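Long-range contact in wsv230 (Shrimp white spot syndrome virus, PDB 2GJ2), which binds metal ions, captured here as cadmium, on a ferredoxin fold and is a nonstructural viral protein whose exact role is unclear: residues Met27-Thr32 and Thr55-Asn59. Numbering follows the deposited sequence.
Sequences MKTFDT and TFVLN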
ATOM      1  N   MET A  27      -7.038  10.971   6.884  1.00 46.68           N
ATOM      2  CA  MET A  27      -6.379   9.685   7.066  1.00 46.12           C
ATOM      3  C   MET A  27      -4.871   9.828   7.105  1.00 47.32           C
ATOM      4  O   MET A  27      -4.203   9.109   7.843  1.00 47.00           O
ATOM      5  CB  MET A  27      -6.791   8.694   5.989  1.00 48.32           C
ATOM      6  CG  MET A  27      -8.228   8.249   6.131  1.00 46.28           C
ATOM      7  SD  MET A  27      -8.698   7.775   7.828  1.00 44.27           S
ATOM      8  CE  MET A  27      -7.440   6.596   8.238  1.00 43.35           C
ATOM      9  N   LYS A  28      -4.335  10.785   6.356  1.00 61.03           N
ATOM     10  CA  LYS A  28      -2.888  10.988   6.344  1.00 63.13           C
ATOM     11  C   LYS A  28      -2.307  11.610   7.620  1.00 62.86           C
ATOM     12  O   LYS A  28      -1.125  11.918   7.671  1.00 63.01           O
ATOM     13  CB  LYS A  28      -2.480  11.811   5.121  1.00 59.53           C
ATOM     14  CG  LYS A  28      -2.251  10.946   3.895  1.00 61.04           C
ATOM     15  CD  LYS A  28      -2.905  11.533   2.654  1.00 63.02           C
ATOM     16  CE  LYS A  28      -2.344  12.896   2.315  1.00 63.61           C
ATOM     17  NZ  LYS A  28      -2.986  13.412   1.078  1.00 66.83           N
ATOM     18  N   THR A  29      -3.119  11.793   8.653  1.00 54.42           N
ATOM     19  CA  THR A  29      -2.581  12.353   9.881  1.00 55.10           C
ATOM     20  C   THR A  29      -2.345  11.212  10.857  1.00 56.07           C
ATOM     21  O   THR A  29      -1.844  11.413  11.953  1.00 57.22           O
ATOM     22  CB  THR A  29      -3.517  13.408  10.530  1.00 50.32           C
ATOM     23  OG1 THR A  29      -4.660  12.759  11.088  1.00 51.03           O
ATOM     24  CG2 THR A  29      -3.988  14.426   9.493  1.00 50.50           C
ATOM     25  N   PHE A  30      -2.713  10.000  10.466  1.00 66.44           N
ATOM     26  CA  PHE A  30      -2.474   8.873  11.349  1.00 66.19           C
ATOM     27  C   PHE A  30      -1.106   8.298  11.004  1.00 66.13           C
ATOM     28  O   PHE A  30      -0.746   8.176   9.832  1.00 65.97           O
ATOM     29  CB  PHE A  30      -3.567   7.811  11.199  1.00 52.48           C
ATOM     30  CG  PHE A  30      -4.904   8.225  11.774  1.00 51.58           C
ATOM     31  CD1 PHE A  30      -5.821   8.939  11.008  1.00 51.73           C
ATOM     32  CD2 PHE A  30      -5.249   7.880  13.077  1.00 50.96           C
ATOM     33  CE1 PHE A  30      -7.065   9.298  11.534  1.00 51.26           C
ATOM     34  CE2 PHE A  30      -6.482   8.235  13.610  1.00 50.01           C
ATOM     35  CZ  PHE A  30      -7.392   8.945  12.836  1.00 50.34           C
ATOM     36  N   ASP A  31      -0.338   7.962  12.028  1.00 64.07           N
ATOM     37  CA  ASP A  31       1.000   7.432  11.819  1.00 65.16           C
ATOM     38  C   ASP A  31       0.993   5.954  11.407  1.00 63.99           C
ATOM     39  O   ASP A  31       2.057   5.373  11.168  1.00 63.54           O
ATOM     40  CB  ASP A  31       1.846   7.629  13.094  1.00 80.29           C
ATOM     41  CG  ASP A  31       2.221   9.097  13.345  1.00 83.05           C
ATOM     42  OD1 ASP A  31       1.361   9.986  13.159  1.00 84.12           O
ATOM     43  OD2 ASP A  31       3.377   9.361  13.746  1.00 83.94           O
ATOM     44  N   THR A  32      -0.192   5.344  11.326  1.00 53.27           N
ATOM     45  CA  THR A  32      -0.283   3.941  10.927  1.00 49.76           C
ATOM     46  C   THR A  32      -0.680   3.761   9.457  1.00 47.33           C
ATOM     47  O   THR A  32      -0.648   2.653   8.935  1.00 47.01           O
ATOM     48  CB  THR A  32      -1.306   3.166  11.795  1.00 51.01           C
ATOM     49  OG1 THR A  32      -2.485   3.958  11.955  1.00 49.57           O
ATOM     50  CG2 THR A  32      -0.717   2.818  13.161  1.00 50.67           C
ATOM     51  N   THR A  55      -1.262  -1.222  13.844  1.00 46.17           N
ATOM     52  CA  THR A  55      -2.648  -1.375  14.237  1.00 46.47           C
ATOM     53  C   THR A  55      -3.317   0.005  14.169  1.00 45.69           C
ATOM     54  O   THR A  55      -2.813   0.976  14.736  1.00 44.31           O
ATOM     55  CB  THR A  55      -2.748  -1.943  15.683  1.00 63.68           C
ATOM     56  OG1 THR A  55      -2.666  -3.373  15.652  1.00 62.99           O
ATOM     57  CG2 THR A  55      -4.042  -1.526  16.339  1.00 64.53           C
ATOM     58  N   PHE A  56      -4.431   0.096  13.450  1.00 51.24           N
ATOM     59  CA  PHE A  56      -5.151   1.361  13.354  1.00 52.35           C
ATOM     60  C   PHE A  56      -6.159   1.419  14.502  1.00 53.43           C
ATOM     61  O   PHE A  56      -7.000   0.524  14.630  1.00 53.07           O
ATOM     62  CB  PHE A  56      -5.893   1.461  12.034  1.00 48.71           C
ATOM     63  CG  PHE A  56      -6.697   2.709  11.904  1.00 48.37           C
ATOM     64  CD1 PHE A  56      -6.079   3.913  11.575  1.00 47.13           C
ATOM     65  CD2 PHE A  56      -8.078   2.693  12.160  1.00 47.53           C
ATOM     66  CE1 PHE A  56      -6.818   5.096  11.501  1.00 47.57           C
ATOM     67  CE2 PHE A  56      -8.834   3.866  12.090  1.00 46.66           C
ATOM     68  CZ  PHE A  56      -8.205   5.075  11.762  1.00 46.40           C
ATOM     69  N   VAL A  57      -6.072   2.471  15.324  1.00 58.71           N
ATOM     70  CA  VAL A  57      -6.948   2.631  16.494  1.00 59.83           C
ATOM     71  C   VAL A  57      -7.644   3.981  16.637  1.00 59.93           C
ATOM     72  O   VAL A  57      -6.992   5.022  16.657  1.00 59.68           O
ATOM     73  CB  VAL A  57      -6.170   2.416  17.819  1.00 59.57           C
ATOM     74  CG1 VAL A  57      -5.745   0.983  17.965  1.00 59.91           C
ATOM     75  CG2 VAL A  57      -4.955   3.310  17.842  1.00 60.48           C
ATOM     76  N   LEU A  58      -8.972   3.934  16.761  1.00 56.66           N
ATOM     77  CA  LEU A  58      -9.822   5.116  16.955  1.00 55.99           C
ATOM     78  C   LEU A  58     -10.462   4.887  18.322  1.00 56.71           C
ATOM     79  O   LEU A  58     -11.342   4.028  18.473  1.00 55.51           O
ATOM     80  CB  LEU A  58     -10.928   5.186  15.896  1.00 46.68           C
ATOM     81  CG  LEU A  58     -10.594   5.566  14.453  1.00 45.05           C
ATOM     82  CD1 LEU A  58     -11.774   5.222  13.560  1.00 43.99           C
ATOM     83  CD2 LEU A  58     -10.270   7.044  14.356  1.00 44.70           C
ATOM     84  N   ASN A  59     -10.012   5.637  19.320  1.00 68.39           N
ATOM     85  CA  ASN A  59     -10.546   5.470  20.660  1.00 69.59           C
ATOM     86  C   ASN A  59     -12.053   5.725  20.716  1.00 69.13           C
ATOM     87  O   ASN A  59     -12.767   5.089  21.490  1.00 69.67           O
ATOM     88  CB  ASN A  59      -9.808   6.385  21.644  1.00 80.66           C
ATOM     89  CG  ASN A  59      -8.354   5.967  21.857  1.00 82.71           C
ATOM     90  OD1 ASN A  59      -7.437   6.504  21.228  1.00 83.62           O
ATOM     91  ND2 ASN A  59      -8.144   4.992  22.740  1.00 82.76           N
TER
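The backbone O of Met27 meets Phe30 twice: Phe30 N donates a hydrogen bond to it (N to O 3.1 Å), closing a type I turn, and the Phe30 ring presents its edge to the same oxygen, which lies in the ring plane. The turn starts from the last residue of helix 23-27, and both contacts are consistent with Phe30 being turned toward Phe56. Phe56, from strand 56-58, points the edge of its ring at one face of Phe30, an edge-to-face pair with planes at 57° and CE1 of Phe56 3.6 Å from CD2 of Phe30. With CG anti to the backbone N (chi1 178°), Phe56 reaches across to the turn, where the thioether methyl of Met27, its chain bent at chi2 and chi3, also touches CE1 of Phe56 at 3.6 Å. Farther along the strand, CD2 of Leu58 packs 3.8 Å from CZ of Phe30. Just before strand 33-38, OG1 of Thr32 lies at the edge of the Phe56 ring, 3.6 Å from CD1, while CG2 of Thr32 lies 3.2 Å from O of Thr55. Leu65 of helix 62-69 touches both Met27 and Leu58, and strand 56-58 pairs with strand 7-9. With no hydrogen bond between the segments, their fit rests on van der Waals and aromatic packing, to which Thr32 adds a polar rim, and so depends on how these side chains meet.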